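Metallo-beta-lactamase family protein (Thermus thermophilus, PDB 2ZO4) probably acts as a zinc-dependent hydrolase of the metallo-beta-lactamase superfamily, holding two zinc ions side by side in its presumed active site. Local coordinates at residues P73-L78 with A231-P236; L10-I15 with E50-E55; R227-Y230 with P236-D239. One frame throughout, in Å; residues are numbered along the deposited sequence.

Contact 1: P73-L78 with A231-P236. With ZN (zinc ion), chain C.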
ATOM      1  N   PRO A  73      -4.075   6.598  -0.916  1.00 10.35           N
ATOM      2  CA  PRO A  73      -5.393   7.228  -1.056  1.00 10.48           C
ATOM      3  C   PRO A  73      -6.520   6.262  -1.440  1.00 10.71           C
ATOM      4  O   PRO A  73      -7.642   6.416  -0.968  1.00 10.65           O
ATOM      5  CB  PRO A  73      -5.175   8.270  -2.164  1.00 10.37           C
ATOM      6  CG  PRO A  73      -3.923   7.845  -2.866  1.00 10.63           C
ATOM      7  CD  PRO A  73      -3.079   7.208  -1.816  1.00 10.27           C
ATOM      8  N   ASP A  74      -6.211   5.273  -2.277  1.00 11.02           N
ATOM      9  CA  ASP A  74      -7.189   4.269  -2.715  1.00 11.09           C
ATOM     10  C   ASP A  74      -7.679   3.312  -1.613  1.00 10.88           C
ATOM     11  O   ASP A  74      -8.636   2.567  -1.819  1.00 11.21           O
ATOM     12  CB  ASP A  74      -6.657   3.487  -3.929  1.00 11.25           C
ATOM     13  CG  ASP A  74      -5.274   2.883  -3.697  1.00 12.29           C
ATOM     14  OD1 ASP A  74      -4.412   3.533  -3.059  1.00 12.53           O
ATOM     15  OD2 ASP A  74      -5.045   1.750  -4.174  1.00 12.26           O
ATOM     16  N   HIS A  75      -7.027   3.338  -0.455  1.00 10.60           N
ATOM     17  CA  HIS A  75      -7.396   2.477   0.675  1.00 10.46           C
ATOM     18  C   HIS A  75      -7.847   3.307   1.881  1.00 10.37           C
ATOM     19  O   HIS A  75      -8.696   2.886   2.664  1.00 10.42           O
ATOM     20  CB  HIS A  75      -6.208   1.584   1.065  1.00 10.30           C
ATOM     21  CG  HIS A  75      -5.728   0.697  -0.045  1.00 10.00           C
ATOM     22  ND1 HIS A  75      -6.054  -0.640  -0.128  1.00  8.94           N
ATOM     23  CD2 HIS A  75      -4.950   0.958  -1.120  1.00  9.48           C
ATOM     24  CE1 HIS A  75      -5.500  -1.164  -1.206  1.00  8.79           C
ATOM     25  NE2 HIS A  75      -4.824  -0.214  -1.827  1.00  9.93           N
ATOM     26  N   TYR A  76      -7.294   4.510   1.983  1.00 10.45           N
ATOM     27  CA  TYR A  76      -7.366   5.345   3.180  1.00 10.57           C
ATOM     28  C   TYR A  76      -8.295   6.553   2.992  1.00 10.79           C
ATOM     29  O   TYR A  76      -8.704   7.185   3.971  1.00 10.72           O
ATOM     30  CB  TYR A  76      -5.931   5.771   3.488  1.00 10.48           C
ATOM     31  CG  TYR A  76      -5.648   6.858   4.507  1.00 10.43           C
ATOM     32  CD1 TYR A  76      -5.129   6.543   5.760  1.00 10.65           C
ATOM     33  CD2 TYR A  76      -5.792   8.207   4.179  1.00 10.35           C
ATOM     34  CE1 TYR A  76      -4.812   7.544   6.682  1.00 10.30           C
ATOM     35  CE2 TYR A  76      -5.493   9.209   5.094  1.00 10.72           C
ATOM     36  CZ  TYR A  76      -4.999   8.873   6.338  1.00 10.48           C
ATOM     37  OH  TYR A  76      -4.691   9.874   7.230  1.00 10.47           O
ATOM     38  N   GLY A  77      -8.638   6.844   1.736  1.00 10.84           N
ATOM     39  CA  GLY A  77      -9.330   8.084   1.358  1.00 11.40           C
ATOM     40  C   GLY A  77     -10.661   8.398   2.027  1.00 11.59           C
ATOM     41  O   GLY A  77     -10.937   9.555   2.333  1.00 11.95           O
ATOM     42  N   LEU A  78     -11.492   7.386   2.248  1.00 11.77           N
ATOM     43  CA  LEU A  78     -12.786   7.605   2.903  1.00 12.15           C
ATOM     44  C   LEU A  78     -12.822   7.310   4.409  1.00 12.19           C
ATOM     45  O   LEU A  78     -13.879   7.428   5.036  1.00 12.70           O
ATOM     46  CB  LEU A  78     -13.913   6.856   2.180  1.00 12.18           C
ATOM     47  CG  LEU A  78     -14.402   7.417   0.837  1.00 12.78           C
ATOM     48  CD1 LEU A  78     -15.532   6.561   0.281  1.00 12.32           C
ATOM     49  CD2 LEU A  78     -14.849   8.871   0.962  1.00 12.89           C
ATOM     50  N   ALA A 231      -6.250  -9.622  -2.338  1.00 11.48           N
ATOM     51  CA  ALA A 231      -5.403  -8.443  -2.260  1.00 11.43           C
ATOM     52  C   ALA A 231      -6.160  -7.159  -2.595  1.00 11.50           C
ATOM     53  O   ALA A 231      -7.359  -7.190  -2.885  1.00 11.28           O
ATOM     54  CB  ALA A 231      -4.194  -8.615  -3.171  1.00 11.43           C
ATOM     55  N   GLY A 232      -5.447  -6.034  -2.547  1.00 11.61           N
ATOM     56  CA  GLY A 232      -6.038  -4.717  -2.772  1.00 12.36           C
ATOM     57  C   GLY A 232      -6.361  -4.427  -4.226  1.00 12.68           C
ATOM     58  O   GLY A 232      -7.178  -3.555  -4.519  1.00 12.88           O
ATOM     59  N   HIS A 233      -5.717  -5.155  -5.135  1.00 12.90           N
ATOM     60  CA  HIS A 233      -5.964  -5.004  -6.569  1.00 13.47           C
ATOM     61  C   HIS A 233      -5.906  -6.352  -7.273  1.00 13.86           C
ATOM     62  O   HIS A 233      -5.290  -7.295  -6.769  1.00 13.82           O
ATOM     63  CB  HIS A 233      -4.959  -4.035  -7.199  1.00 13.37           C
ATOM     64  CG  HIS A 233      -4.880  -2.713  -6.504  1.00 13.35           C
ATOM     65  ND1 HIS A 233      -5.787  -1.700  -6.727  1.00 13.54           N
ATOM     66  CD2 HIS A 233      -4.010  -2.243  -5.579  1.00 13.37           C
ATOM     67  CE1 HIS A 233      -5.474  -0.660  -5.976  1.00 13.81           C
ATOM     68  NE2 HIS A 233      -4.401  -0.964  -5.269  1.00 13.76           N
ATOM     69  N   PHE A 234      -6.556  -6.426  -8.434  1.00 14.62           N
ATOM     70  CA  PHE A 234      -6.570  -7.623  -9.298  1.00 15.25           C
ATOM     71  C   PHE A 234      -7.300  -8.828  -8.694  1.00 15.29           C
ATOM     72  O   PHE A 234      -8.049  -8.690  -7.723  1.00 15.57           O
ATOM     73  CB  PHE A 234      -5.151  -8.006  -9.756  1.00 15.63           C
ATOM     74  CG  PHE A 234      -4.410  -6.896 -10.449  1.00 16.43           C
ATOM     75  CD1 PHE A 234      -4.617  -6.638 -11.798  1.00 17.51           C
ATOM     76  CD2 PHE A 234      -3.494  -6.118  -9.753  1.00 16.89           C
ATOM     77  CE1 PHE A 234      -3.926  -5.612 -12.444  1.00 18.25           C
ATOM     78  CE2 PHE A 234      -2.803  -5.087 -10.382  1.00 17.66           C
ATOM     79  CZ  PHE A 234      -3.018  -4.832 -11.732  1.00 17.32           C
ATOM     80  N   GLY A 235      -7.080 -10.003  -9.279  1.00 15.20           N
ATOM     81  CA  GLY A 235      -7.790 -11.217  -8.880  1.00 15.10           C
ATOM     82  C   GLY A 235      -7.206 -11.902  -7.657  1.00 15.12           C
ATOM     83  O   GLY A 235      -6.165 -11.478  -7.142  1.00 14.97           O
ATOM     84  N   PRO A 236      -7.883 -12.967  -7.179  1.00 15.12           N
ATOM     85  CA  PRO A 236      -7.444 -13.747  -6.015  1.00 15.15           C
ATOM     86  C   PRO A 236      -6.119 -14.466  -6.271  1.00 15.15           C
ATOM     87  O   PRO A 236      -5.787 -14.760  -7.426  1.00 15.29           O
ATOM     88  CB  PRO A 236      -8.567 -14.774  -5.826  1.00 15.33           C
ATOM     89  CG  PRO A 236      -9.727 -14.266  -6.631  1.00 15.28           C
ATOM     90  CD  PRO A 236      -9.136 -13.486  -7.753  1.00 15.14           C
TER
HETATM   91 ZN    ZN C 319      -3.690  -0.019  -3.530  1.00 14.23          ZN
HETATM   92  O   HOH W   1      -2.369   1.441  -3.299  1.00  8.02           O
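Asp74, His75 and His233 come together on one zinc ion. The first two belong to the HxHxDH signature of the metallo-beta-lactamase fold, and His233 comes from the loop after strand 228-231. The packing is tight only around the metal. His75 NE2 and His233 NE2 each bind zinc at 2.1 Å, and Asp74 OD2 joins them at 2.3 Å. Asp190 completes the protein ligands and also binds the second zinc ion, which His70, His72 and His171 hold.

The Asp74 carboxylate lies nearly coplanar with the His233 ring, the planes 17° apart, and OD2 arrives at the ring's edge. Asp74 OD2 and His233 NE2 are close because both bind the zinc, with no hydrogen bond between them. The planes of the His75 and His233 rings stand at 90°, in neither a stack nor an edge-to-face pair. His75 also brings CE1 to within 3.9 Å of Gly232 CA, which sits in the plane of the ring at its edge. Second-shell bonds fix both ring rotations, from His75 ND1 to Asp37 and from His233 ND1 to the backbone oxygen of Thr21.

Beyond His233 the contact opens out. The loop runs away from 73-78 toward solvent, with Phe234 and Pro236 exposed. Asp74 CG sits between its backbone N and carbonyl carbon (chi1 53°), which swings the carboxylate toward the zinc; OD2 binds the metal and OD1 lies by the metal-bound water. That water lies 2.0 Å from zinc and donates a weak hydrogen bond of 2.9 Å to Asp74 OD1.

Contact 2: L10-I15 with E50-E55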
ATOM      1  N   LEU A  10     -16.232  -9.366  -1.442  1.00 16.18           N
ATOM      2  CA  LEU A  10     -15.352  -8.546  -2.271  1.00 16.36           C
ATOM      3  C   LEU A  10     -16.117  -7.347  -2.838  1.00 16.36           C
ATOM      4  O   LEU A  10     -17.171  -7.512  -3.456  1.00 16.22           O
ATOM      5  CB  LEU A  10     -14.745  -9.380  -3.409  1.00 16.32           C
ATOM      6  CG  LEU A  10     -14.164  -8.631  -4.616  1.00 16.47           C
ATOM      7  CD1 LEU A  10     -12.870  -7.911  -4.266  1.00 16.38           C
ATOM      8  CD2 LEU A  10     -13.948  -9.575  -5.785  1.00 16.83           C
ATOM      9  N   LEU A  11     -15.572  -6.150  -2.620  1.00 16.21           N
ATOM     10  CA  LEU A  11     -16.182  -4.897  -3.076  1.00 16.24           C
ATOM     11  C   LEU A  11     -15.221  -4.124  -3.988  1.00 16.34           C
ATOM     12  O   LEU A  11     -14.400  -3.338  -3.501  1.00 16.33           O
ATOM     13  CB  LEU A  11     -16.588  -4.022  -1.878  1.00 16.14           C
ATOM     14  CG  LEU A  11     -17.940  -4.234  -1.185  1.00 16.34           C
ATOM     15  CD1 LEU A  11     -18.083  -5.612  -0.578  1.00 17.45           C
ATOM     16  CD2 LEU A  11     -18.168  -3.176  -0.115  1.00 16.26           C
ATOM     17  N   PRO A  12     -15.296  -4.368  -5.311  1.00 16.37           N
ATOM     18  CA  PRO A  12     -14.460  -3.648  -6.275  1.00 16.50           C
ATOM     19  C   PRO A  12     -14.940  -2.209  -6.493  1.00 16.69           C
ATOM     20  O   PRO A  12     -16.117  -1.983  -6.762  1.00 16.42           O
ATOM     21  CB  PRO A  12     -14.616  -4.473  -7.564  1.00 16.53           C
ATOM     22  CG  PRO A  12     -15.301  -5.751  -7.151  1.00 16.60           C
ATOM     23  CD  PRO A  12     -16.142  -5.367  -5.982  1.00 16.33           C
ATOM     24  N   VAL A  13     -14.029  -1.250  -6.367  1.00 17.03           N
ATOM     25  CA  VAL A  13     -14.376   0.171  -6.458  1.00 17.61           C
ATOM     26  C   VAL A  13     -13.452   0.882  -7.452  1.00 18.00           C
ATOM     27  O   VAL A  13     -12.237   0.701  -7.391  1.00 18.02           O
ATOM     28  CB  VAL A  13     -14.316   0.854  -5.055  1.00 17.45           C
ATOM     29  CG1 VAL A  13     -14.585   2.343  -5.150  1.00 17.52           C
ATOM     30  CG2 VAL A  13     -15.306   0.213  -4.096  1.00 16.94           C
ATOM     31  N   PRO A  14     -14.024   1.681  -8.381  1.00 18.68           N
ATOM     32  CA  PRO A  14     -13.210   2.424  -9.357  1.00 19.01           C
ATOM     33  C   PRO A  14     -12.365   3.524  -8.716  1.00 19.33           C
ATOM     34  O   PRO A  14     -12.829   4.223  -7.818  1.00 19.03           O
ATOM     35  CB  PRO A  14     -14.250   3.038 -10.307  1.00 19.23           C
ATOM     36  CG  PRO A  14     -15.532   2.299 -10.030  1.00 19.21           C
ATOM     37  CD  PRO A  14     -15.464   1.918  -8.590  1.00 18.77           C
ATOM     38  N   ILE A  15     -11.126   3.652  -9.182  1.00 19.87           N
ATOM     39  CA  ILE A  15     -10.191   4.663  -8.684  1.00 20.61           C
ATOM     40  C   ILE A  15      -9.513   5.403  -9.847  1.00 21.37           C
ATOM     41  O   ILE A  15      -9.215   4.797 -10.881  1.00 21.50           O
ATOM     42  CB  ILE A  15      -9.126   4.066  -7.710  1.00 20.45           C
ATOM     43  CG1 ILE A  15      -8.350   2.910  -8.360  1.00 20.16           C
ATOM     44  CG2 ILE A  15      -9.781   3.633  -6.405  1.00 20.01           C
ATOM     45  CD1 ILE A  15      -7.100   2.476  -7.591  1.00 20.52           C
ATOM     46  N   GLU A  50     -21.523   2.872  -2.110  1.00 17.06           N
ATOM     47  CA  GLU A  50     -22.907   2.992  -1.667  1.00 17.48           C
ATOM     48  C   GLU A  50     -23.776   1.892  -2.266  1.00 17.18           C
ATOM     49  O   GLU A  50     -24.557   1.267  -1.554  1.00 17.09           O
ATOM     50  CB  GLU A  50     -23.472   4.367  -2.028  1.00 17.50           C
ATOM     51  CG  GLU A  50     -24.836   4.658  -1.417  1.00 18.20           C
ATOM     52  CD  GLU A  50     -25.327   6.069  -1.705  1.00 18.87           C
ATOM     53  OE1 GLU A  50     -24.833   6.699  -2.667  1.00 20.94           O
ATOM     54  OE2 GLU A  50     -26.212   6.546  -0.962  1.00 20.82           O
ATOM     55  N   LEU A  51     -23.628   1.658  -3.570  1.00 17.18           N
ATOM     56  CA  LEU A  51     -24.399   0.621  -4.261  1.00 17.00           C
ATOM     57  C   LEU A  51     -24.074  -0.779  -3.746  1.00 16.79           C
ATOM     58  O   LEU A  51     -24.977  -1.599  -3.551  1.00 16.74           O
ATOM     59  CB  LEU A  51     -24.201   0.706  -5.778  1.00 16.90           C
ATOM     60  CG  LEU A  51     -25.020   1.767  -6.517  1.00 17.50           C
ATOM     61  CD1 LEU A  51     -24.454   2.019  -7.907  1.00 17.74           C
ATOM     62  CD2 LEU A  51     -26.496   1.370  -6.600  1.00 17.48           C
ATOM     63  N   HIS A  52     -22.787  -1.045  -3.521  1.00 16.68           N
ATOM     64  CA  HIS A  52     -22.345  -2.307  -2.918  1.00 16.63           C
ATOM     65  C   HIS A  52     -23.012  -2.547  -1.571  1.00 16.34           C
ATOM     66  O   HIS A  52     -23.569  -3.620  -1.328  1.00 15.91           O
ATOM     67  CB  HIS A  52     -20.824  -2.327  -2.742  1.00 16.78           C
ATOM     68  CG  HIS A  52     -20.079  -2.732  -3.974  1.00 17.75           C
ATOM     69  ND1 HIS A  52     -19.054  -1.978  -4.504  1.00 18.68           N
ATOM     70  CD2 HIS A  52     -20.210  -3.811  -4.781  1.00 18.42           C
ATOM     71  CE1 HIS A  52     -18.586  -2.576  -5.585  1.00 18.28           C
ATOM     72  NE2 HIS A  52     -19.268  -3.690  -5.773  1.00 19.37           N
ATOM     73  N   LEU A  53     -22.943  -1.538  -0.705  1.00 16.08           N
ATOM     74  CA  LEU A  53     -23.544  -1.594   0.617  1.00 16.14           C
ATOM     75  C   LEU A  53     -25.053  -1.787   0.540  1.00 16.47           C
ATOM     76  O   LEU A  53     -25.612  -2.584   1.300  1.00 16.45           O
ATOM     77  CB  LEU A  53     -23.200  -0.334   1.422  1.00 16.01           C
ATOM     78  CG  LEU A  53     -21.750  -0.217   1.917  1.00 15.71           C
ATOM     79  CD1 LEU A  53     -21.429   1.214   2.337  1.00 14.62           C
ATOM     80  CD2 LEU A  53     -21.467  -1.194   3.057  1.00 15.49           C
ATOM     81  N   ALA A  54     -25.700  -1.066  -0.379  1.00 16.83           N
ATOM     82  CA  ALA A  54     -27.144  -1.182  -0.621  1.00 17.38           C
ATOM     83  C   ALA A  54     -27.565  -2.599  -1.009  1.00 17.89           C
ATOM     84  O   ALA A  54     -28.630  -3.063  -0.604  1.00 18.00           O
ATOM     85  CB  ALA A  54     -27.586  -0.195  -1.691  1.00 17.40           C
ATOM     86  N   GLU A  55     -26.725  -3.275  -1.793  1.00 18.60           N
ATOM     87  CA  GLU A  55     -26.989  -4.646  -2.239  1.00 19.58           C
ATOM     88  C   GLU A  55     -27.043  -5.616  -1.059  1.00 19.53           C
ATOM     89  O   GLU A  55     -27.775  -6.609  -1.096  1.00 19.52           O
ATOM     90  CB  GLU A  55     -25.930  -5.103  -3.251  1.00 19.43           C
ATOM     91  CG  GLU A  55     -26.178  -6.515  -3.794  1.00 20.66           C
ATOM     92  CD  GLU A  55     -25.240  -6.913  -4.913  1.00 21.27           C
ATOM     93  OE1 GLU A  55     -25.073  -8.137  -5.122  1.00 24.19           O
ATOM     94  OE2 GLU A  55     -24.679  -6.020  -5.590  1.00 23.69           O
TER
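Leu11 lays its side chain over one face of the His52 ring, and this is where the strand 8-14 meets the end of helix 43-55. The two short segments run close to antiparallel, at 156°, with their axes 9.3 Å apart. The helix packs on a face of the six-stranded sheet, here at its edge strand 8-14, as in the alpha-beta/beta-alpha sandwich of the metallo-beta-lactamase fold.

From CB outward, the Leu11 side chain runs over the His52 ring. CB stands over the ring face, and CG follows toward the His52 CG end. This CG does most of the touching: it lies 3.8 Å from His52 CB and equally far from His52 CG. The same CG stands 4.2 Å from the centroid of the His52 ring, 28° off the ring normal, which makes a CH-pi contact. At the tip, the CD2 methyl of Leu11 carries on toward the helix and meets His52 CB at 3.8 Å. The two side chains reach out from their own backbones in opposing senses and lie alongside.

His52 keeps CG anti to its carbonyl carbon (chi1 -83°), and that points the ring from the helix toward the strand, across Pro12. The pyrrolidine CD of Pro12 packs near the outer end of the ring, while Val13 only brushes it. Earlier in the same helix, Leu49 touches Leu11 and Ala45 touches Val13. The strand's backbone is bonded within the sheet, Leu11 with Leu24 and Val13 with Val22 of strand 21-29.

The imidazole is probably turned over in the model, and its closeness to Pro12 O is therefore doubtful. No hydrogen bond is established between the segments, so helix and strand are held here by dispersion and the CH-pi contact, which does not depend on which way round the imidazole is built.

Contact 3: R227-Y230 with P236-D239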
ATOM      1  N   ARG A 227      -3.986 -20.265   2.566  1.00 14.31           N
ATOM      2  CA  ARG A 227      -4.624 -21.095   1.545  1.00 14.39           C
ATOM      3  C   ARG A 227      -5.048 -20.283   0.331  1.00 14.05           C
ATOM      4  O   ARG A 227      -5.150 -20.815  -0.775  1.00 14.09           O
ATOM      5  CB  ARG A 227      -5.825 -21.837   2.139  1.00 14.55           C
ATOM      6  CG  ARG A 227      -5.412 -22.893   3.155  1.00 15.54           C
ATOM      7  CD  ARG A 227      -6.601 -23.630   3.752  1.00 16.86           C
ATOM      8  NE  ARG A 227      -6.153 -24.815   4.485  1.00 19.50           N
ATOM      9  CZ  ARG A 227      -5.914 -26.004   3.929  1.00 20.14           C
ATOM     10  NH1 ARG A 227      -6.069 -26.184   2.623  1.00 20.78           N
ATOM     11  NH2 ARG A 227      -5.510 -27.017   4.680  1.00 22.19           N
ATOM     12  N   VAL A 228      -5.296 -18.996   0.548  1.00 13.47           N
ATOM     13  CA  VAL A 228      -5.685 -18.068  -0.514  1.00 13.07           C
ATOM     14  C   VAL A 228      -5.428 -16.634  -0.040  1.00 12.83           C
ATOM     15  O   VAL A 228      -5.482 -16.353   1.161  1.00 12.72           O
ATOM     16  CB  VAL A 228      -7.178 -18.268  -0.939  1.00 13.28           C
ATOM     17  CG1 VAL A 228      -8.137 -17.852   0.183  1.00 13.20           C
ATOM     18  CG2 VAL A 228      -7.490 -17.515  -2.231  1.00 13.04           C
ATOM     19  N   ALA A 229      -5.123 -15.740  -0.975  1.00 12.54           N
ATOM     20  CA  ALA A 229      -4.984 -14.324  -0.647  1.00 12.51           C
ATOM     21  C   ALA A 229      -5.906 -13.469  -1.495  1.00 12.31           C
ATOM     22  O   ALA A 229      -5.983 -13.640  -2.713  1.00 12.33           O
ATOM     23  CB  ALA A 229      -3.540 -13.859  -0.797  1.00 12.37           C
ATOM     24  N   TYR A 230      -6.612 -12.563  -0.831  1.00 12.08           N
ATOM     25  CA  TYR A 230      -7.421 -11.562  -1.506  1.00 11.96           C
ATOM     26  C   TYR A 230      -6.767 -10.206  -1.263  1.00 11.71           C
ATOM     27  O   TYR A 230      -6.717  -9.716  -0.131  1.00 11.24           O
ATOM     28  CB  TYR A 230      -8.863 -11.587  -0.993  1.00 12.06           C
ATOM     29  CG  TYR A 230      -9.536 -12.937  -1.093  1.00 12.76           C
ATOM     30  CD1 TYR A 230      -9.715 -13.564  -2.328  1.00 12.58           C
ATOM     31  CD2 TYR A 230     -10.005 -13.585   0.047  1.00 12.49           C
ATOM     32  CE1 TYR A 230     -10.335 -14.811  -2.420  1.00 13.21           C
ATOM     33  CE2 TYR A 230     -10.626 -14.826  -0.034  1.00 13.01           C
ATOM     34  CZ  TYR A 230     -10.785 -15.433  -1.271  1.00 12.98           C
ATOM     35  OH  TYR A 230     -11.401 -16.658  -1.353  1.00 13.40           O
ATOM     36  N   PRO A 236      -7.883 -12.967  -7.179  1.00 15.12           N
ATOM     37  CA  PRO A 236      -7.444 -13.747  -6.015  1.00 15.15           C
ATOM     38  C   PRO A 236      -6.119 -14.466  -6.271  1.00 15.15           C
ATOM     39  O   PRO A 236      -5.787 -14.760  -7.426  1.00 15.29           O
ATOM     40  CB  PRO A 236      -8.567 -14.774  -5.826  1.00 15.33           C
ATOM     41  CG  PRO A 236      -9.727 -14.266  -6.631  1.00 15.28           C
ATOM     42  CD  PRO A 236      -9.136 -13.486  -7.753  1.00 15.14           C
ATOM     43  N   ILE A 237      -5.375 -14.733  -5.200  1.00 14.77           N
ATOM     44  CA  ILE A 237      -4.081 -15.411  -5.292  1.00 14.74           C
ATOM     45  C   ILE A 237      -4.208 -16.805  -4.669  1.00 15.02           C
ATOM     46  O   ILE A 237      -4.276 -16.946  -3.446  1.00 14.91           O
ATOM     47  CB  ILE A 237      -2.944 -14.583  -4.620  1.00 14.42           C
ATOM     48  CG1 ILE A 237      -2.786 -13.229  -5.318  1.00 14.40           C
ATOM     49  CG2 ILE A 237      -1.612 -15.353  -4.637  1.00 14.51           C
ATOM     50  CD1 ILE A 237      -2.121 -12.143  -4.472  1.00 13.93           C
ATOM     51  N   ALA A 238      -4.249 -17.826  -5.524  1.00 15.24           N
ATOM     52  CA  ALA A 238      -4.529 -19.194  -5.086  1.00 15.49           C
ATOM     53  C   ALA A 238      -3.339 -19.852  -4.393  1.00 15.57           C
ATOM     54  O   ALA A 238      -3.518 -20.598  -3.425  1.00 15.74           O
ATOM     55  CB  ALA A 238      -5.015 -20.044  -6.256  1.00 15.75           C
ATOM     56  N   ASP A 239      -2.134 -19.577  -4.891  1.00 15.43           N
ATOM     57  CA  ASP A 239      -0.909 -20.058  -4.259  1.00 15.36           C
ATOM     58  C   ASP A 239      -0.076 -18.869  -3.767  1.00 15.17           C
ATOM     59  O   ASP A 239       0.631 -18.222  -4.541  1.00 14.81           O
ATOM     60  CB  ASP A 239      -0.103 -20.952  -5.215  1.00 15.55           C
ATOM     61  CG  ASP A 239       0.998 -21.746  -4.500  1.00 16.11           C
ATOM     62  OD1 ASP A 239       1.580 -21.239  -3.516  1.00 16.01           O
ATOM     63  OD2 ASP A 239       1.290 -22.882  -4.934  1.00 16.83           O
TER
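Ala229 and Ile237 are tied by two reciprocal backbone hydrogen bonds. Ala229 N donates to Ile237 O at 2.9 Å with an N-H...O angle of 161°. In return, Ile237 N donates to Ala229 O at 2.8 Å and 165°. Together they form a single antiparallel beta bridge of the hydrogen-bonded kind, by which the chain beyond strand 228-231 folds back on it.

Around the bridge come weaker contacts. Ile237 O also receives a CA-H...O contact from Val228 CA, 3.4 Å away. The CG2 methyl of Val228 lies anti to the backbone N and reaches the same oxygen, with CG2 and Ile237 O 3.5 Å apart, so the oxygen meets one true hydrogen bond, one weak CA-H...O contact and a methyl. The pairing does not continue past Val228: Arg227 O and Ala238 O approach to 3.1 Å, two acceptors that cannot bond.

Outward from the backbone the packing is apolar. Ala229 CB rests against Ile237 CB at 3.9 Å. Next along, Pro236 presents its CB to the edge of the Tyr230 ring, close to the ring plane, with Tyr230 CE1 3.8 Å from Pro236 CB. Tyr230 CG stands anti to its own carbonyl carbon (chi1 -55°), which brings that ring edge back beside the proline although CB leads away from it.

Strand 228-231 is an edge strand of the five-stranded sheet, and its backbone is bonded on the other side to strand 185-189, through Leu186 and Ala188. Val228 and Tyr230 pack on Val185. Ala229 and Ile237 lie against helix 240-261, at Val240 and Arg243, and Asp239 N-caps that helix through OD1 and the amide of Gln242.

From the N terminus, contact 2 closes first: it joins the opening edge strand to helix 43-55, enclosing strands 21-29 and 32-36. Contact 1 opens after it and spans most of the domain, bringing the metal-binding turn of the first half to the loop of the second. Contact 3 opens within the contact 1 loop, at 227-230, and closes just past its end, sharing Pro236, so the two overlap, while contact 2 precedes both in series. A short return around the His233 loop thus ties the second sheet to helix 240-261. Contacts 1 and 2 touch through Ile15 CD1, which packs 3.8 Å from Asp74 CB; contacts 1 and 3 touch where Ala231 meets Ile237.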